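Local structure of 7,8-dihydro-6-hydroxymethylpterin pyrophosphokinase-dihydropteroate synthase (Plasmodium falciparum, 6JWS) at residues 48-53 and 108-113; 321-324 and 328-331; 376-381 and 498-503; 582-587 and 608-613. The protein probably catalyses two successive steps of folate biosynthesis, pyrophosphorylation of hydroxymethyldihydropterin by ATP and condensation of the product with 4-aminobenzoate to dihydropteroate. The protein carries 1 engineered substitution. All blocks are in the same frame, centred on the assembly; numbering follows the deposited sequence.

Contact 1: 48-53 and 108-113; sequences IINTSY and EEYETF
The ring of Tyr110 is met by the amide of Asn50 at its hydroxyl end and by the methyl tip of Ile49 at its root, both approaching obliquely. Amide and ring planes stand 86° apart, nearly perpendicular, yet the phenol oxygen lies almost exactly in the plane of the amide. Asn50 ND2 donates a hydrogen bond of 2.8 Å to Tyr110 OH, with an N-H...O angle of 159°. The other end of that amide is engaged too: Asn50 OD1 accepts from Arg569, so the flat group is gripped at both its oxygen and its nitrogen.

Behind the two residues is a classic beta bulge. Ile49 and Asn50 both face Val169 of the neighbouring strand 163-172 in the antiparallel sheet of the pyrophosphokinase half, and consecutive side chains can therefore both turn to the helix 108-114. A chi1 of -177° extends the Tyr110 ring from that helix back to the strand. Ile49 runs the other way along it, and its CD1 reaches Tyr110 CG at 3.7 Å and Tyr110 CB at the same distance. The apolar touch is at the base of the ring and the polar one at its hydroxyl. Ile337 also packs on the Tyr110 side chain, while Met336 of helix 327-336 lies against Asn50.

Contact 2: 321-324 and 328-331; sequences VYTT and SILL
Thr323 CA and Ile329 CA come to within 6.0 Å of each other where the chain, having left strand 316-318, approaches helix 327-336; Thr324 CA and Leu330 CA follow at 6.6 Å. The irregular segment 321-324 leads into that helix and folds back on its first turns, in the pyrophosphokinase half, so that two side chains of the new helix pack against the backbone before it. No hydrogen bond joins the two segments, and the contact is made mainly by aliphatic carbons against carbonyl groups.

Ile329 points its CB at the loop and divides its branches between two peptides. Its CG2 branch meets Thr323 O at 3.7 Å, while the longer arm carries CD1 past Tyr322 O and to 4.1 Å from Tyr322 CB. The tyrosine ring itself leads away from the helix: its hydroxyl bonds to Asn143, and its ring makes a cation-pi contact with Arg326. Tyr322 belongs to an ATP-binding site seen for this protein, so Ile329 packs against the backbone of a nucleotide-site residue. The CB of Thr323 points away from the helix, and its OG1 is hydrogen-bonded to His320 O.

The CB of Leu330 points past the loop, but the end of its side chain comes back to it; it also touches Leu352 and Tyr356 of helix 349-364. Its two methyls go to successive carbonyls: Leu330 CD2 lies 3.7 Å from Thr323 O, and Leu330 CD1 reaches Thr324 O at 3.9 Å.

Contact 3: 376-381 and 498-503; sequences YVLKDR and VDILND. With PT1 (pteroic acid), chain I.
Lys379 and Asp499 lie at a slant to each other, the lysine's aliphatic chain passing the carboxylate before its ammonium group is reached. With CG anti to the backbone N (chi1 -174°) and the chain extended beyond it, Lys379 takes its methylenes along Asp499 OD1; Lys379 CG and Asp499 OD1 are 3.6 Å apart. The charged ends miss a direct salt bridge, Lys379 NZ standing 4.2 Å from Asp499 OD1. A water closes the gap instead, accepting from Lys379 NZ at 2.7 Å and donating to Asp499 OD2. That same carboxylate oxygen takes a hydrogen bond from the backbone N of Ile479, which ties the aspartate to strand 478-482.

Deeper in, Leu378 and Ile500 also meet at an angle, through one methyl each: Leu378 CD2 to Ile500 CD1 is 4.0 Å. The same Leu378 methyl lies at the edge of the Tyr376 ring, in its plane, while Ile500 CG1 presses on Leu378 O at 3.4 Å. A second water sits within hydrogen-bonding distance of both Leu378 O and Asp499 O, between the two backbones.

Further along strand 500-503, Asn502 faces bound pteroic acid. Its OD1 accepts from PT1 N11 at 2.9 Å, nearly straight at 171°, and its ND2 donates to PT1 N9, a paired recognition of the pterin's amino end. The contact thus joins the end of strand 372-377, from the kinase-side sheet, to the start of a parallel strand of the synthase TIM barrel, whose other end carries the pterin pocket.

Contact 4: 582-587 and 608-613; sequences KKHDQS and RKRFIA. With PT1 (pteroic acid), chain I; ACT (acetate ion), chain N.
Phe611 holds its CG between the backbone N and the carbonyl carbon (chi1 79°), which lays its ring against Ser587, while His584, with CG beside its own backbone N (chi1 -58°), swings its imidazole across the weakly bonded helical turn at about 610-613. Ser587 CB sits over one face of the phenyl ring, 3.9 Å from the Phe611 centroid, a CH-pi contact; Ile612 CG1 covers the opposite face. The backbone of Arg610 and Phe611 passes over one face of the His584 ring, with Phe611 CA 3.5 Å from His584 ND1. Arg610 is crossed at about a right angle, His584 CE1 touching Arg610 CB at 3.4 Å and lying over one guanidinium face.

The bend at chi3 (-60°) turns that guanidinium to the carboxylate of pteroic acid. Arg610 NH2 donates to PT1 O23 at 2.9 Å, NE bonds the same oxygen, and the backbone N holds PT1 O22. Asp539 takes NH1 in a salt bridge. Lys609 NZ reaches PT1 O1 at 2.6 Å, at the pterin end.

Helix 584-592 thus backs this helical turn; Ile673 of helix 657-680 packs on Phe611, and Val699 of the second subunit on Ile612.

Contacts 1 and 2 belong to the pyrophosphokinase half and are buried; contacts 3 and 4 involve the synthase barrel and are partly buried. Contact 3 bridges the halves: strand 372-377 neighbours strand 46-57 of contact 1 in the same antiparallel sheet, and the nearest atoms of contacts 1 and 3 are about 5 Å apart. Contacts 3 and 4, centres 27 Å apart, share one pteroic acid: contact 3 reaches the amino side of the pterin, contact 4 the pterin oxygen and the benzoate carboxylate. The chemistry changes accordingly: a direct amide-phenol bond in contact 1, apolar branches on carbonyls in contact 2, water-bridged charges in contact 3, and ring-face packing behind ligand-binding cations in contact 4.

Contact 1: 48-53 and 108-113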
# COMPACT_ATOMS: atom_id res chain seq x y z
N ILE B 48 -29.60 23.85 -18.18
CA ILE B 48 -28.28 23.50 -17.69
C ILE B 48 -27.63 22.48 -18.62
O ILE B 48 -28.14 21.37 -18.80
CB ILE B 48 -28.35 22.97 -16.24
CG1 ILE B 48 -28.91 24.04 -15.31
CG2 ILE B 48 -26.98 22.48 -15.79
CD1 ILE B 48 -29.25 23.54 -13.92
N ILE B 49 -26.48 22.84 -19.20
CA ILE B 49 -25.81 22.00 -20.17
C ILE B 49 -24.38 21.70 -19.72
O ILE B 49 -23.64 21.09 -20.49
CB ILE B 49 -25.80 22.66 -21.57
CG1 ILE B 49 -25.23 24.08 -21.52
CG2 ILE B 49 -27.16 22.61 -22.25
CD1 ILE B 49 -24.98 24.66 -22.89
N ASN B 50 -23.98 22.16 -18.52
CA ASN B 50 -22.69 21.82 -17.95
C ASN B 50 -22.69 22.09 -16.45
O ASN B 50 -23.43 22.94 -15.97
CB ASN B 50 -21.52 22.44 -18.73
CG ASN B 50 -20.25 21.62 -18.63
OD1 ASN B 50 -20.11 20.77 -17.73
ND2 ASN B 50 -19.32 21.85 -19.53
N THR B 51 -21.90 21.32 -15.69
CA THR B 51 -21.71 21.52 -14.27
C THR B 51 -20.28 21.12 -13.94
O THR B 51 -19.67 20.35 -14.67
CB THR B 51 -22.65 20.67 -13.40
OG1 THR B 51 -22.71 19.32 -13.86
CG2 THR B 51 -24.06 21.23 -13.28
N SER B 52 -19.74 21.66 -12.85
CA SER B 52 -18.45 21.25 -12.32
C SER B 52 -18.73 20.24 -11.21
O SER B 52 -19.89 19.99 -10.90
CB SER B 52 -17.74 22.46 -11.76
OG SER B 52 -18.37 22.90 -10.55
N TYR B 53 -17.67 19.67 -10.61
CA TYR B 53 -17.82 19.03 -9.32
C TYR B 53 -18.31 20.05 -8.29
O TYR B 53 -18.24 21.26 -8.48
CB TYR B 53 -16.54 18.30 -8.89
CG TYR B 53 -16.28 17.07 -9.72
CD1 TYR B 53 -16.98 15.89 -9.47
CD2 TYR B 53 -15.41 17.09 -10.80
CE1 TYR B 53 -16.80 14.77 -10.26
CE2 TYR B 53 -15.22 15.98 -11.61
CZ TYR B 53 -15.92 14.81 -11.34
OH TYR B 53 -15.78 13.72 -12.16
N GLU B 108 -25.22 23.99 -30.45
CA GLU B 108 -24.45 24.86 -31.34
C GLU B 108 -24.09 26.19 -30.67
O GLU B 108 -22.97 26.66 -30.83
CB GLU B 108 -25.19 25.09 -32.66
CG GLU B 108 -25.65 23.80 -33.35
CD GLU B 108 -24.62 22.90 -34.02
OE1 GLU B 108 -23.42 23.27 -34.06
OE2 GLU B 108 -25.01 21.81 -34.50
N GLU B 109 -25.04 26.79 -29.93
CA GLU B 109 -24.76 28.04 -29.24
C GLU B 109 -23.66 27.86 -28.19
O GLU B 109 -22.88 28.78 -27.94
CB GLU B 109 -26.03 28.64 -28.62
CG GLU B 109 -27.03 29.18 -29.65
CD GLU B 109 -28.05 28.18 -30.16
OE1 GLU B 109 -28.16 27.09 -29.56
OE2 GLU B 109 -28.75 28.48 -31.16
N TYR B 110 -23.62 26.67 -27.57
CA TYR B 110 -22.56 26.34 -26.62
C TYR B 110 -21.24 26.23 -27.38
O TYR B 110 -20.24 26.77 -26.92
CB TYR B 110 -22.85 25.04 -25.87
CG TYR B 110 -21.85 24.64 -24.80
CD1 TYR B 110 -21.36 25.57 -23.89
CD2 TYR B 110 -21.43 23.33 -24.67
CE1 TYR B 110 -20.47 25.20 -22.89
CE2 TYR B 110 -20.56 22.94 -23.67
CZ TYR B 110 -20.07 23.88 -22.77
OH TYR B 110 -19.20 23.51 -21.78
N GLU B 111 -21.26 25.54 -28.52
CA GLU B 111 -20.09 25.33 -29.36
C GLU B 111 -19.50 26.69 -29.74
O GLU B 111 -18.29 26.91 -29.66
CB GLU B 111 -20.48 24.44 -30.55
CG GLU B 111 -19.66 24.68 -31.83
CD GLU B 111 -20.44 24.94 -33.12
OE1 GLU B 111 -20.93 26.09 -33.32
OE2 GLU B 111 -20.55 24.00 -33.95
N THR B 112 -20.40 27.61 -30.09
CA THR B 112 -20.07 28.96 -30.53
C THR B 112 -19.40 29.70 -29.38
O THR B 112 -18.36 30.33 -29.57
CB THR B 112 -21.33 29.64 -31.07
OG1 THR B 112 -21.59 29.02 -32.33
CG2 THR B 112 -21.19 31.14 -31.26
N PHE B 113 -20.01 29.63 -28.19
CA PHE B 113 -19.47 30.27 -27.01
C PHE B 113 -18.05 29.77 -26.71
O PHE B 113 -17.18 30.59 -26.44
CB PHE B 113 -20.45 30.18 -25.84
CG PHE B 113 -19.81 30.40 -24.49
CD1 PHE B 113 -19.76 31.66 -23.92
CD2 PHE B 113 -19.26 29.33 -23.78
CE1 PHE B 113 -19.18 31.86 -22.67
CE2 PHE B 113 -18.66 29.52 -22.55
CZ PHE B 113 -18.63 30.79 -21.98

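Contact 2: 321-324 and 328-331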
# COMPACT_ATOMS: atom_id res chain seq x y z
N VAL B 321 -16.02 39.90 -11.22
CA VAL B 321 -14.80 40.56 -10.75
C VAL B 321 -13.80 39.50 -10.31
O VAL B 321 -12.59 39.66 -10.49
CB VAL B 321 -15.14 41.54 -9.60
CG1 VAL B 321 -13.91 42.03 -8.85
CG2 VAL B 321 -15.96 42.73 -10.07
N TYR B 322 -14.30 38.38 -9.77
CA TYR B 322 -13.43 37.47 -9.05
C TYR B 322 -12.98 36.28 -9.89
O TYR B 322 -12.21 35.46 -9.41
CB TYR B 322 -14.04 37.15 -7.68
CG TYR B 322 -13.78 38.22 -6.64
CD1 TYR B 322 -12.64 38.18 -5.86
CD2 TYR B 322 -14.67 39.27 -6.46
CE1 TYR B 322 -12.39 39.16 -4.91
CE2 TYR B 322 -14.43 40.27 -5.52
CZ TYR B 322 -13.28 40.21 -4.74
OH TYR B 322 -13.02 41.15 -3.80
N THR B 323 -13.38 36.23 -11.16
CA THR B 323 -13.23 35.05 -12.01
C THR B 323 -11.81 34.48 -11.97
O THR B 323 -11.63 33.27 -11.95
CB THR B 323 -13.67 35.35 -13.44
OG1 THR B 323 -14.98 35.91 -13.32
CG2 THR B 323 -13.72 34.12 -14.32
N THR B 324 -10.81 35.36 -11.94
CA THR B 324 -9.40 35.05 -12.12
C THR B 324 -8.69 35.11 -10.77
O THR B 324 -7.54 34.70 -10.63
CB THR B 324 -8.83 36.06 -13.12
OG1 THR B 324 -8.98 35.39 -14.37
CG2 THR B 324 -7.40 36.47 -12.88
N SER B 328 -11.24 29.04 -6.09
CA SER B 328 -12.42 28.20 -6.07
C SER B 328 -13.21 28.35 -7.37
O SER B 328 -13.85 27.41 -7.81
CB SER B 328 -13.28 28.45 -4.85
OG SER B 328 -13.79 29.77 -4.89
N ILE B 329 -13.13 29.51 -8.02
CA ILE B 329 -13.83 29.68 -9.29
C ILE B 329 -13.03 29.01 -10.40
O ILE B 329 -13.59 28.25 -11.18
CB ILE B 329 -14.14 31.16 -9.60
CG1 ILE B 329 -15.08 31.77 -8.57
CG2 ILE B 329 -14.65 31.35 -11.02
CD1 ILE B 329 -15.10 33.30 -8.62
N LEU B 330 -11.73 29.29 -10.48
CA LEU B 330 -10.91 28.67 -11.52
C LEU B 330 -11.03 27.14 -11.44
O LEU B 330 -11.13 26.47 -12.46
CB LEU B 330 -9.46 29.14 -11.36
CG LEU B 330 -9.14 30.53 -11.90
CD1 LEU B 330 -7.68 30.90 -11.66
CD2 LEU B 330 -9.45 30.63 -13.38
N LEU B 331 -11.01 26.61 -10.22
CA LEU B 331 -11.12 25.18 -9.93
C LEU B 331 -12.37 24.58 -10.60
O LEU B 331 -12.27 23.58 -11.31
CB LEU B 331 -11.11 25.04 -8.40
CG LEU B 331 -11.31 23.64 -7.79
CD1 LEU B 331 -10.12 22.71 -8.08
CD2 LEU B 331 -11.51 23.77 -6.28

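Contact 3: 376-381 and 498-503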
# COMPACT_ATOMS: atom_id res chain seq x y z
N TYR B 376 -18.21 14.29 -4.32
CA TYR B 376 -19.22 13.61 -5.12
C TYR B 376 -20.44 13.30 -4.24
O TYR B 376 -20.32 13.34 -3.02
CB TYR B 376 -18.65 12.35 -5.80
CG TYR B 376 -18.38 11.20 -4.86
CD1 TYR B 376 -17.21 11.18 -4.11
CD2 TYR B 376 -19.26 10.14 -4.70
CE1 TYR B 376 -16.91 10.14 -3.25
CE2 TYR B 376 -18.98 9.09 -3.83
CZ TYR B 376 -17.80 9.08 -3.11
OH TYR B 376 -17.46 8.09 -2.23
N VAL B 377 -21.60 12.99 -4.87
CA VAL B 377 -22.80 12.74 -4.07
C VAL B 377 -23.43 11.39 -4.45
O VAL B 377 -23.68 11.11 -5.63
CB VAL B 377 -23.82 13.90 -4.17
CG1 VAL B 377 -25.10 13.61 -3.40
CG2 VAL B 377 -23.21 15.20 -3.68
N LEU B 378 -23.66 10.54 -3.45
CA LEU B 378 -24.28 9.25 -3.68
C LEU B 378 -25.80 9.36 -3.54
O LEU B 378 -26.54 8.76 -4.32
CB LEU B 378 -23.75 8.24 -2.66
CG LEU B 378 -22.31 7.78 -2.90
CD1 LEU B 378 -21.81 6.92 -1.75
CD2 LEU B 378 -22.22 7.03 -4.23
N LYS B 379 -26.24 10.07 -2.51
CA LYS B 379 -27.67 10.19 -2.25
C LYS B 379 -28.02 11.66 -2.05
O LYS B 379 -28.41 12.34 -3.00
CB LYS B 379 -28.07 9.25 -1.10
CG LYS B 379 -29.56 9.18 -0.81
CD LYS B 379 -29.92 8.44 0.48
CE LYS B 379 -31.36 8.70 0.91
NZ LYS B 379 -31.88 7.67 1.84
N ASP B 380 -27.83 12.15 -0.82
CA ASP B 380 -28.18 13.52 -0.47
C ASP B 380 -27.12 14.13 0.44
O ASP B 380 -27.33 15.22 0.97
CB ASP B 380 -29.61 13.61 0.08
CG ASP B 380 -29.93 12.68 1.25
OD1 ASP B 380 -28.98 12.21 1.93
OD2 ASP B 380 -31.15 12.43 1.49
N ARG B 381 -25.98 13.45 0.61
CA ARG B 381 -24.91 13.92 1.48
C ARG B 381 -23.59 14.07 0.71
O ARG B 381 -23.34 13.38 -0.28
CB ARG B 381 -24.78 12.98 2.68
CG ARG B 381 -25.34 13.51 3.99
CD ARG B 381 -26.81 13.87 4.04
NE ARG B 381 -27.05 15.11 4.79
CZ ARG B 381 -28.23 15.53 5.24
NH1 ARG B 381 -29.33 14.81 5.06
NH2 ARG B 381 -28.31 16.68 5.91
N VAL B 498 -35.36 3.51 -4.69
CA VAL B 498 -33.94 3.48 -5.02
C VAL B 498 -33.35 4.89 -5.00
O VAL B 498 -34.08 5.87 -5.18
CB VAL B 498 -33.66 2.78 -6.37
CG1 VAL B 498 -34.13 1.34 -6.38
CG2 VAL B 498 -34.23 3.54 -7.56
N ASP B 499 -32.02 4.96 -4.82
CA ASP B 499 -31.25 6.18 -4.90
C ASP B 499 -30.37 6.26 -6.15
O ASP B 499 -30.12 7.34 -6.64
CB ASP B 499 -30.36 6.31 -3.67
CG ASP B 499 -31.21 6.21 -2.43
OD1 ASP B 499 -32.09 7.10 -2.27
OD2 ASP B 499 -31.02 5.21 -1.66
N ILE B 500 -29.83 5.13 -6.62
CA ILE B 500 -28.75 5.16 -7.60
C ILE B 500 -29.10 4.23 -8.76
O ILE B 500 -29.51 3.10 -8.53
CB ILE B 500 -27.40 4.73 -6.95
CG1 ILE B 500 -26.89 5.77 -5.95
CG2 ILE B 500 -26.35 4.42 -8.02
CD1 ILE B 500 -25.71 5.32 -5.11
N LEU B 501 -28.95 4.73 -10.00
CA LEU B 501 -28.95 3.86 -11.17
C LEU B 501 -27.55 3.28 -11.37
O LEU B 501 -26.56 4.00 -11.50
CB LEU B 501 -29.45 4.63 -12.40
CG LEU B 501 -29.33 3.90 -13.75
CD1 LEU B 501 -30.19 2.64 -13.79
CD2 LEU B 501 -29.73 4.81 -14.90
N ASN B 502 -27.47 1.95 -11.43
CA ASN B 502 -26.27 1.25 -11.81
C ASN B 502 -26.48 0.65 -13.21
O ASN B 502 -27.09 -0.40 -13.34
CB ASN B 502 -25.94 0.16 -10.79
CG ASN B 502 -24.76 -0.69 -11.20
OD1 ASN B 502 -23.99 -0.29 -12.07
ND2 ASN B 502 -24.64 -1.88 -10.62
N ASP B 503 -25.98 1.34 -14.25
CA ASP B 503 -26.29 1.00 -15.63
C ASP B 503 -25.04 0.43 -16.32
O ASP B 503 -24.15 1.17 -16.73
CB ASP B 503 -26.89 2.21 -16.35
CG ASP B 503 -27.47 1.91 -17.73
OD1 ASP B 503 -26.82 1.15 -18.53
OD2 ASP B 503 -28.59 2.42 -18.00
C2 PT1 I . -19.70 -4.65 -12.08
C3 PT1 I . -20.81 -5.60 -12.13
C5 PT1 I . -22.16 -5.03 -12.05
N6 PT1 I . -20.64 -6.94 -12.22
C7 PT1 I . -21.22 -2.83 -11.95
N9 PT1 I . -22.30 -3.68 -11.96
C10 PT1 I . -21.72 -7.75 -12.29
N11 PT1 I . -21.39 -1.46 -11.88
C12 PT1 I . -23.00 -7.22 -12.25
C21 PT1 I . -16.44 -12.82 -14.48
O22 PT1 I . -16.22 -13.77 -13.68
O1 PT1 I . -18.44 -5.09 -12.15
N4 PT1 I . -19.95 -3.32 -11.99
N8 PT1 I . -23.20 -5.89 -12.11
C13 PT1 I . -21.51 -9.24 -12.44
N14 PT1 I . -21.00 -9.50 -13.82
C15 PT1 I . -19.92 -10.29 -13.99
C16 PT1 I . -19.04 -10.05 -15.08
C17 PT1 I . -19.69 -11.36 -13.07
C18 PT1 I . -17.91 -10.89 -15.23
C19 PT1 I . -18.56 -12.20 -13.25
C20 PT1 I . -17.66 -11.95 -14.32
O23 PT1 I . -15.64 -12.60 -15.40
O HOH W 1 -28.84 9.42 -5.70
O HOH W 2 -31.98 5.18 0.87

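Contact 4: 582-587 and 608-613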
# COMPACT_ATOMS: atom_id res chain seq x y z
N LYS B 582 -13.08 -8.40 -21.03
CA LYS B 582 -11.64 -8.30 -20.75
C LYS B 582 -11.10 -9.69 -20.45
O LYS B 582 -11.70 -10.43 -19.68
CB LYS B 582 -11.37 -7.34 -19.58
CG LYS B 582 -11.58 -5.86 -19.86
CD LYS B 582 -12.91 -5.35 -19.36
CE LYS B 582 -13.31 -4.01 -19.95
NZ LYS B 582 -14.67 -3.62 -19.52
N LYS B 583 -9.97 -10.06 -21.07
CA LYS B 583 -9.19 -11.22 -20.62
C LYS B 583 -8.71 -10.94 -19.20
O LYS B 583 -8.65 -9.79 -18.76
CB LYS B 583 -8.03 -11.51 -21.58
CG LYS B 583 -8.42 -11.87 -23.02
CD LYS B 583 -8.79 -13.34 -23.19
CE LYS B 583 -9.16 -13.75 -24.60
NZ LYS B 583 -10.63 -13.93 -24.78
N HIS B 584 -8.36 -12.03 -18.49
CA HIS B 584 -7.91 -11.97 -17.11
C HIS B 584 -6.74 -11.00 -16.95
O HIS B 584 -6.78 -10.16 -16.06
CB HIS B 584 -7.69 -13.38 -16.54
CG HIS B 584 -8.93 -14.21 -16.63
ND1 HIS B 584 -10.20 -13.64 -16.58
CD2 HIS B 584 -9.11 -15.54 -16.77
CE1 HIS B 584 -11.11 -14.60 -16.68
NE2 HIS B 584 -10.46 -15.77 -16.81
N ASP B 585 -5.75 -11.09 -17.85
CA ASP B 585 -4.61 -10.17 -17.86
C ASP B 585 -5.04 -8.72 -18.08
O ASP B 585 -4.35 -7.81 -17.61
CB ASP B 585 -3.49 -10.62 -18.82
CG ASP B 585 -2.73 -11.86 -18.33
OD1 ASP B 585 -2.58 -12.03 -17.08
OD2 ASP B 585 -2.29 -12.65 -19.20
N GLN B 586 -6.16 -8.51 -18.78
CA GLN B 586 -6.65 -7.16 -19.07
C GLN B 586 -7.35 -6.60 -17.84
O GLN B 586 -7.19 -5.43 -17.53
CB GLN B 586 -7.55 -7.11 -20.31
CG GLN B 586 -6.81 -7.42 -21.60
CD GLN B 586 -7.71 -7.56 -22.80
OE1 GLN B 586 -8.74 -8.24 -22.74
NE2 GLN B 586 -7.31 -6.95 -23.92
N SER B 587 -8.12 -7.46 -17.16
CA SER B 587 -8.73 -7.09 -15.89
C SER B 587 -7.64 -6.63 -14.92
O SER B 587 -7.75 -5.56 -14.33
CB SER B 587 -9.55 -8.23 -15.32
OG SER B 587 -10.76 -8.38 -16.04
N ARG B 608 -15.55 -12.15 -6.75
CA ARG B 608 -15.76 -13.54 -7.13
C ARG B 608 -15.64 -13.74 -8.63
O ARG B 608 -16.16 -14.71 -9.15
CB ARG B 608 -17.09 -14.07 -6.59
CG ARG B 608 -17.15 -14.18 -5.07
CD ARG B 608 -18.47 -14.80 -4.66
NE ARG B 608 -18.59 -14.85 -3.21
CZ ARG B 608 -19.67 -15.29 -2.54
NH1 ARG B 608 -20.72 -15.74 -3.21
NH2 ARG B 608 -19.70 -15.28 -1.22
N LYS B 609 -14.91 -12.86 -9.33
CA LYS B 609 -14.79 -12.97 -10.78
C LYS B 609 -13.64 -13.91 -11.13
O LYS B 609 -12.71 -14.08 -10.35
CB LYS B 609 -14.62 -11.59 -11.41
CG LYS B 609 -15.82 -10.66 -11.23
CD LYS B 609 -15.84 -9.40 -12.05
CE LYS B 609 -17.25 -8.81 -11.99
NZ LYS B 609 -17.34 -7.44 -12.55
N ARG B 610 -13.70 -14.44 -12.36
CA ARG B 610 -12.77 -15.44 -12.84
C ARG B 610 -11.33 -14.93 -12.81
O ARG B 610 -10.42 -15.72 -12.57
CB ARG B 610 -13.13 -15.85 -14.27
CG ARG B 610 -14.36 -16.74 -14.40
CD ARG B 610 -14.81 -16.72 -15.86
NE ARG B 610 -15.18 -15.40 -16.38
CZ ARG B 610 -15.43 -15.09 -17.66
NH1 ARG B 610 -15.35 -16.02 -18.60
NH2 ARG B 610 -15.76 -13.85 -17.98
N PHE B 611 -11.09 -13.64 -13.06
CA PHE B 611 -9.71 -13.18 -13.13
C PHE B 611 -8.99 -13.34 -11.78
O PHE B 611 -7.76 -13.41 -11.77
CB PHE B 611 -9.61 -11.74 -13.65
CG PHE B 611 -9.93 -10.66 -12.66
CD1 PHE B 611 -11.24 -10.24 -12.46
CD2 PHE B 611 -8.91 -10.05 -11.93
CE1 PHE B 611 -11.53 -9.24 -11.53
CE2 PHE B 611 -9.21 -9.06 -11.01
CZ PHE B 611 -10.51 -8.63 -10.83
N ILE B 612 -9.73 -13.40 -10.66
CA ILE B 612 -9.08 -13.61 -9.37
C ILE B 612 -8.40 -14.99 -9.34
O ILE B 612 -7.23 -15.09 -8.97
CB ILE B 612 -10.05 -13.44 -8.19
CG1 ILE B 612 -10.74 -12.07 -8.19
CG2 ILE B 612 -9.30 -13.71 -6.89
CD1 ILE B 612 -11.71 -11.87 -7.06
N ALA B 613 -9.13 -16.05 -9.73
CA ALA B 613 -8.61 -17.42 -9.76
C ALA B 613 -7.38 -17.51 -10.65
O ALA B 613 -6.49 -18.30 -10.37
CB ALA B 613 -9.67 -18.39 -10.23
C2 PT1 I . -19.70 -4.65 -12.08
C3 PT1 I . -20.81 -5.60 -12.13
C5 PT1 I . -22.16 -5.03 -12.05
N6 PT1 I . -20.64 -6.94 -12.22
C7 PT1 I . -21.22 -2.83 -11.95
N9 PT1 I . -22.30 -3.68 -11.96
C10 PT1 I . -21.72 -7.75 -12.29
N11 PT1 I . -21.39 -1.46 -11.88
C12 PT1 I . -23.00 -7.22 -12.25
C21 PT1 I . -16.44 -12.82 -14.48
O22 PT1 I . -16.22 -13.77 -13.68
O1 PT1 I . -18.44 -5.09 -12.15
N4 PT1 I . -19.95 -3.32 -11.99
N8 PT1 I . -23.20 -5.89 -12.11
C13 PT1 I . -21.51 -9.24 -12.44
N14 PT1 I . -21.00 -9.50 -13.82
C15 PT1 I . -19.92 -10.29 -13.99
C16 PT1 I . -19.04 -10.05 -15.08
C17 PT1 I . -19.69 -11.36 -13.07
C18 PT1 I . -17.91 -10.89 -15.23
C19 PT1 I . -18.56 -12.20 -13.25
C20 PT1 I . -17.66 -11.95 -14.32
O23 PT1 I . -15.64 -12.60 -15.40
C ACT N . -4.14 -5.76 -23.90
O ACT N . -4.93 -5.04 -24.52
OXT ACT N . -3.40 -5.36 -22.97
CH3 ACT N . -4.05 -7.26 -24.29